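Cysteine desulfurase (Thermococcus onnurineus, PDB 5B89) probably catalyses the pyridoxal-phosphate-dependent transfer of sulfur from L-cysteine to a sulfur carrier, leaving L-alanine as the other product. Local coordinates at residues Glu160-Leu165 and Tyr335-Leu340; Pro131-Ser136 and Ala179-Ser184. All blocks are in the same frame, centred on the assembly; numbering follows the deposited sequence.

Contact 1 of 2, residues Glu160-Leu165 and Tyr335-Leu340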
# COMPACT_ATOMS: atom_id res chain seq x y z
N GLU B 160 -8.69 -33.11 -4.17
CA GLU B 160 -7.64 -32.68 -5.05
C GLU B 160 -7.85 -31.25 -5.44
O GLU B 160 -7.02 -30.68 -6.01
CB GLU B 160 -7.67 -33.49 -6.33
CG GLU B 160 -7.07 -34.85 -6.23
CD GLU B 160 -6.93 -35.57 -7.56
OE1 GLU B 160 -7.14 -35.04 -8.64
OE2 GLU B 160 -6.55 -36.71 -7.49
N GLY B 161 -9.00 -30.70 -5.13
CA GLY B 161 -9.36 -29.36 -5.53
C GLY B 161 -10.23 -29.27 -6.77
O GLY B 161 -10.49 -28.22 -7.18
N ASN B 162 -10.66 -30.37 -7.35
CA ASN B 162 -11.46 -30.30 -8.54
C ASN B 162 -12.91 -30.00 -8.19
O ASN B 162 -13.53 -30.71 -7.50
CB ASN B 162 -11.43 -31.60 -9.34
CG ASN B 162 -10.05 -32.14 -9.58
OD1 ASN B 162 -9.71 -33.21 -9.11
ND2 ASN B 162 -9.32 -31.49 -10.36
N LEU B 163 -13.40 -28.89 -8.71
CA LEU B 163 -14.74 -28.50 -8.47
C LEU B 163 -15.72 -29.32 -9.30
O LEU B 163 -15.47 -29.69 -10.38
CB LEU B 163 -14.95 -27.03 -8.84
CG LEU B 163 -14.21 -25.99 -8.03
CD1 LEU B 163 -14.22 -24.65 -8.79
CD2 LEU B 163 -14.76 -25.83 -6.64
N ASP B 164 -16.91 -29.53 -8.76
CA ASP B 164 -18.00 -30.20 -9.47
C ASP B 164 -18.77 -29.10 -10.22
O ASP B 164 -19.47 -28.36 -9.61
CB ASP B 164 -18.90 -30.82 -8.41
CG ASP B 164 -20.15 -31.52 -8.98
OD1 ASP B 164 -20.48 -31.30 -10.11
OD2 ASP B 164 -20.75 -32.26 -8.22
N LEU B 165 -18.56 -28.99 -11.52
CA LEU B 165 -19.13 -27.94 -12.30
C LEU B 165 -20.64 -28.00 -12.42
O LEU B 165 -21.26 -27.03 -12.64
CB LEU B 165 -18.45 -27.83 -13.63
CG LEU B 165 -17.01 -27.31 -13.54
CD1 LEU B 165 -16.45 -27.15 -14.92
CD2 LEU B 165 -16.84 -26.03 -12.76
N TYR B 335 -0.40 -33.47 -2.74
CA TYR B 335 -1.75 -33.02 -2.86
C TYR B 335 -2.05 -32.28 -4.15
O TYR B 335 -1.20 -31.93 -4.87
CB TYR B 335 -2.13 -32.19 -1.63
CG TYR B 335 -1.77 -32.86 -0.31
CD1 TYR B 335 -2.60 -33.77 0.25
CD2 TYR B 335 -0.62 -32.55 0.36
CE1 TYR B 335 -2.27 -34.40 1.45
CE2 TYR B 335 -0.28 -33.18 1.52
CZ TYR B 335 -1.12 -34.09 2.07
OH TYR B 335 -0.81 -34.71 3.23
N GLY B 336 -3.33 -32.13 -4.39
CA GLY B 336 -3.75 -31.49 -5.61
C GLY B 336 -3.99 -32.42 -6.76
O GLY B 336 -3.90 -33.59 -6.68
N PRO B 337 -4.35 -31.77 -7.91
CA PRO B 337 -4.70 -32.60 -9.06
C PRO B 337 -3.62 -33.48 -9.66
O PRO B 337 -2.54 -33.10 -9.85
CB PRO B 337 -5.17 -31.59 -10.11
CG PRO B 337 -5.67 -30.46 -9.34
CD PRO B 337 -4.66 -30.31 -8.28
N ARG B 338 -4.00 -34.69 -10.00
CA ARG B 338 -3.13 -35.62 -10.67
C ARG B 338 -3.03 -35.33 -12.14
O ARG B 338 -2.07 -35.65 -12.71
CB ARG B 338 -3.66 -37.03 -10.55
CG ARG B 338 -3.20 -37.80 -9.37
CD ARG B 338 -3.25 -36.99 -8.12
NE ARG B 338 -2.34 -37.54 -7.18
CZ ARG B 338 -2.02 -37.03 -5.99
NH1 ARG B 338 -2.57 -35.91 -5.47
NH2 ARG B 338 -1.14 -37.70 -5.34
N ASN B 339 -4.06 -34.75 -12.74
CA ASN B 339 -4.00 -34.29 -14.04
C ASN B 339 -3.12 -33.00 -14.03
O ASN B 339 -3.62 -31.91 -13.63
CB ASN B 339 -5.39 -33.92 -14.61
CG ASN B 339 -5.33 -33.39 -15.93
OD1 ASN B 339 -4.34 -33.25 -16.59
ND2 ASN B 339 -6.54 -33.02 -16.43
N LEU B 340 -1.89 -33.11 -14.48
CA LEU B 340 -0.98 -31.97 -14.38
C LEU B 340 -1.38 -30.87 -15.26
O LEU B 340 -0.86 -29.76 -15.08
CB LEU B 340 0.52 -32.36 -14.57
CG LEU B 340 0.96 -33.40 -13.51
CD1 LEU B 340 2.44 -33.69 -13.73
CD2 LEU B 340 0.70 -33.06 -12.07
O HOH W 1 -6.72 -35.07 -11.17

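Contact 2 of 2, residues Pro131-Ser136 and Ala179-Ser184. With PLP (pyridoxal-5'-phosphate), chain G.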
# COMPACT_ATOMS: atom_id res chain seq x y z
N PRO B 131 -14.52 -23.94 -1.72
CA PRO B 131 -14.11 -24.29 -0.38
C PRO B 131 -12.63 -24.25 -0.23
O PRO B 131 -12.18 -24.67 0.78
CB PRO B 131 -14.53 -25.73 -0.24
CG PRO B 131 -14.56 -26.25 -1.61
CD PRO B 131 -14.85 -25.10 -2.53
N TYR B 132 -11.89 -23.78 -1.21
CA TYR B 132 -10.45 -23.82 -1.12
C TYR B 132 -9.80 -22.46 -1.05
O TYR B 132 -8.61 -22.34 -1.22
CB TYR B 132 -9.88 -24.55 -2.33
CG TYR B 132 -10.58 -25.80 -2.80
CD1 TYR B 132 -10.43 -26.99 -2.14
CD2 TYR B 132 -11.29 -25.81 -3.93
CE1 TYR B 132 -11.03 -28.14 -2.58
CE2 TYR B 132 -11.89 -26.94 -4.38
CZ TYR B 132 -11.76 -28.11 -3.68
OH TYR B 132 -12.38 -29.21 -4.14
N GLU B 133 -10.61 -21.46 -0.82
CA GLU B 133 -10.11 -20.13 -0.81
C GLU B 133 -9.07 -19.76 0.25
O GLU B 133 -9.16 -20.19 1.34
CB GLU B 133 -11.28 -19.16 -0.71
CG GLU B 133 -12.30 -19.24 -1.84
CD GLU B 133 -11.74 -18.93 -3.23
OE1 GLU B 133 -11.04 -17.93 -3.36
OE2 GLU B 133 -12.01 -19.69 -4.15
N HIS B 134 -8.13 -18.92 -0.14
CA HIS B 134 -7.18 -18.32 0.78
C HIS B 134 -8.06 -17.40 1.65
O HIS B 134 -9.07 -16.96 1.20
CB HIS B 134 -6.17 -17.51 -0.05
CG HIS B 134 -5.25 -16.63 0.73
ND1 HIS B 134 -3.92 -16.89 0.88
CD2 HIS B 134 -5.47 -15.44 1.31
CE1 HIS B 134 -3.36 -15.91 1.56
NE2 HIS B 134 -4.28 -15.03 1.84
N HIS B 135 -7.63 -17.14 2.87
CA HIS B 135 -8.41 -16.35 3.82
C HIS B 135 -8.77 -14.98 3.26
O HIS B 135 -9.85 -14.42 3.63
CB HIS B 135 -7.70 -16.22 5.12
CG HIS B 135 -7.45 -17.55 5.80
ND1 HIS B 135 -6.39 -17.77 6.65
CD2 HIS B 135 -8.09 -18.73 5.65
CE1 HIS B 135 -6.43 -19.05 7.06
NE2 HIS B 135 -7.40 -19.66 6.42
N SER B 136 -7.96 -14.38 2.41
CA SER B 136 -8.28 -13.06 1.88
C SER B 136 -9.44 -13.06 0.90
O SER B 136 -10.02 -12.07 0.69
CB SER B 136 -7.08 -12.40 1.25
OG SER B 136 -6.14 -12.06 2.21
N ALA B 179 -17.32 -15.43 -6.14
CA ALA B 179 -15.92 -15.12 -5.97
C ALA B 179 -15.11 -16.39 -6.00
O ALA B 179 -15.33 -17.27 -5.23
CB ALA B 179 -15.70 -14.39 -4.67
N VAL B 180 -14.14 -16.46 -6.89
CA VAL B 180 -13.31 -17.66 -6.96
C VAL B 180 -11.84 -17.34 -7.20
O VAL B 180 -11.48 -16.38 -7.80
CB VAL B 180 -13.77 -18.63 -8.06
CG1 VAL B 180 -15.24 -19.01 -7.87
CG2 VAL B 180 -13.55 -18.01 -9.41
N GLN B 181 -11.01 -18.26 -6.74
CA GLN B 181 -9.62 -18.14 -6.96
C GLN B 181 -9.34 -18.80 -8.31
O GLN B 181 -9.95 -19.70 -8.67
CB GLN B 181 -8.83 -18.86 -5.87
CG GLN B 181 -8.98 -20.34 -5.94
CD GLN B 181 -8.50 -21.10 -4.72
OE1 GLN B 181 -8.04 -20.54 -3.76
NE2 GLN B 181 -8.60 -22.38 -4.80
N HIS B 182 -8.41 -18.27 -9.05
CA HIS B 182 -7.97 -18.88 -10.26
C HIS B 182 -7.14 -20.12 -9.99
O HIS B 182 -7.31 -21.20 -10.64
CB HIS B 182 -7.21 -17.85 -11.09
CG HIS B 182 -6.93 -18.19 -12.47
ND1 HIS B 182 -6.39 -17.26 -13.35
CD2 HIS B 182 -7.07 -19.33 -13.20
CE1 HIS B 182 -6.24 -17.80 -14.54
NE2 HIS B 182 -6.64 -19.05 -14.47
N VAL B 183 -6.17 -20.00 -9.11
CA VAL B 183 -5.28 -21.08 -8.64
C VAL B 183 -5.24 -21.08 -7.16
O VAL B 183 -5.08 -20.08 -6.51
CB VAL B 183 -3.85 -20.79 -9.18
CG1 VAL B 183 -2.80 -21.84 -8.65
CG2 VAL B 183 -3.82 -20.77 -10.69
N SER B 184 -5.33 -22.28 -6.54
CA SER B 184 -5.16 -22.49 -5.15
C SER B 184 -3.69 -22.40 -4.69
O SER B 184 -2.89 -23.14 -5.25
CB SER B 184 -5.67 -23.87 -4.78
OG SER B 184 -5.33 -24.15 -3.41
N1 PLP G . -5.09 -15.25 -2.72
C2 PLP G . -4.26 -16.23 -3.17
C2A PLP G . -4.78 -17.37 -4.02
C3 PLP G . -2.91 -16.14 -2.77
O3 PLP G . -2.04 -17.09 -3.19
C4 PLP G . -2.46 -15.03 -2.01
C4A PLP G . -0.95 -15.02 -1.54
C5 PLP G . -3.40 -14.02 -1.67
C6 PLP G . -4.73 -14.14 -2.01
C5A PLP G . -2.93 -12.85 -0.81
O4P PLP G . -1.99 -12.05 -1.59
P PLP G . -1.39 -10.88 -0.77
O1P PLP G . -0.44 -10.28 -1.69
O2P PLP G . -0.70 -11.54 0.43
O3P PLP G . -2.48 -10.02 -0.32
O HOH W 2 -5.94 -22.41 -1.45

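Contact 1 of 2, residues Glu160-Leu165 and Tyr335-Leu340
E160 reaches over the G336-P337-R338 backbone and illustrates how two loops can join the halves of a fold-type I PLP enzyme: 160-165 follows strand 151-154 of the seven-stranded sheet, and 335-340 precedes strand 346-349 of the smaller one. With CG anti to its own carbonyl carbon (chi1 -79°), E160 sets CG 3.4 Å from the carbonyl O of G336, and the extended chain beyond carries the carboxylate on to R338. The two carboxylate oxygens then divide the work. OE1 takes a weak hydrogen bond from the backbone N of R338 (3.4 Å), and it also receives a hydrogen bond from a water at 2.6 Å, which in turn accepts one from N339 N. OE2 instead lies against R338 CD at 3.4 Å, the two side chains crossing at roughly a right angle. The opposite charges are near but too distant for a salt bridge.

Nearer the backbone, the carbonyl O of E160 meets P337 CD at 3.3 Å, and the N162 side chain and the proline ring lie alongside each other, pointing opposite ways. Farther out, D158 holds the first loop in shape by accepting hydrogen bonds from the backbone N of both E160 and N162. The guanidinium of R338 makes a cation-pi contact with W334 and bonds to its carbonyl. Bent at chi2 (45°), R338 also turns NH1 back to donate to G336 O at 2.9 Å.

Contact 2 of 2, residues Pro131-Ser136 and Ala179-Ser184
The CA atoms of E133 and Q181 lie 6.5 Å apart where the loop 131-136 passes the end of strand 177-181, and side chains span the gap. E133 does this by doubling back: its CB points away from the strand, but the bend at chi2 (-61°) returns the carboxylate, whose OE2 accepts the backbone N-H of Q181 at 3.1 Å through its syn lone pair. The same oxygen is hydrogen-bonded to T130 OG1. D137 brings a like charge close to OE1, which might raise the proton affinity of the buried E133 carboxylate. Q181 runs antiparallel to the E133 side chain, its amide lying by the Y132 carbonyl. A water links the segments as well, donating to Y132 O and accepting from S184 OG, each at 2.7 Å; S184 OG is also hydrogen-bonded to the backbone N of L187 and of A186.

H134, the residue after E133, lays its imidazole over the pyridine ring of the cofactor, where PLP C5 lies over the ring centre, 3.7 Å from the imidazole plane, and also touches the bound alanine. Around this core, strand 177-181 runs between strands 206-210 and 126-129, the Y132 side chain packs on helix 378-384, and G264 of the second subunit touches H134.

In the fold
Followed from the N terminus, the four segments alternate: 131-136, 160-165, 179-184, 335-340. Contact 2 closes the shorter loop, the chain running through helix 139-148, the edge strand 151-154 and helix 165-172 before strand 177-181. Contact 1 starts inside that loop and ends far beyond it, after the rest of the large sheet and helices 291-307 and 309-329, so the two closures cross rather than nest. They also meet in space: G161 CA packs 3.3 Å from Y132 CZ, and L163 touches Y132 and P131. Contact 2 lines the cofactor side of the large sheet, while contact 1, farther out, ties the loop after strand 151-154 to the loop before strand 346-349.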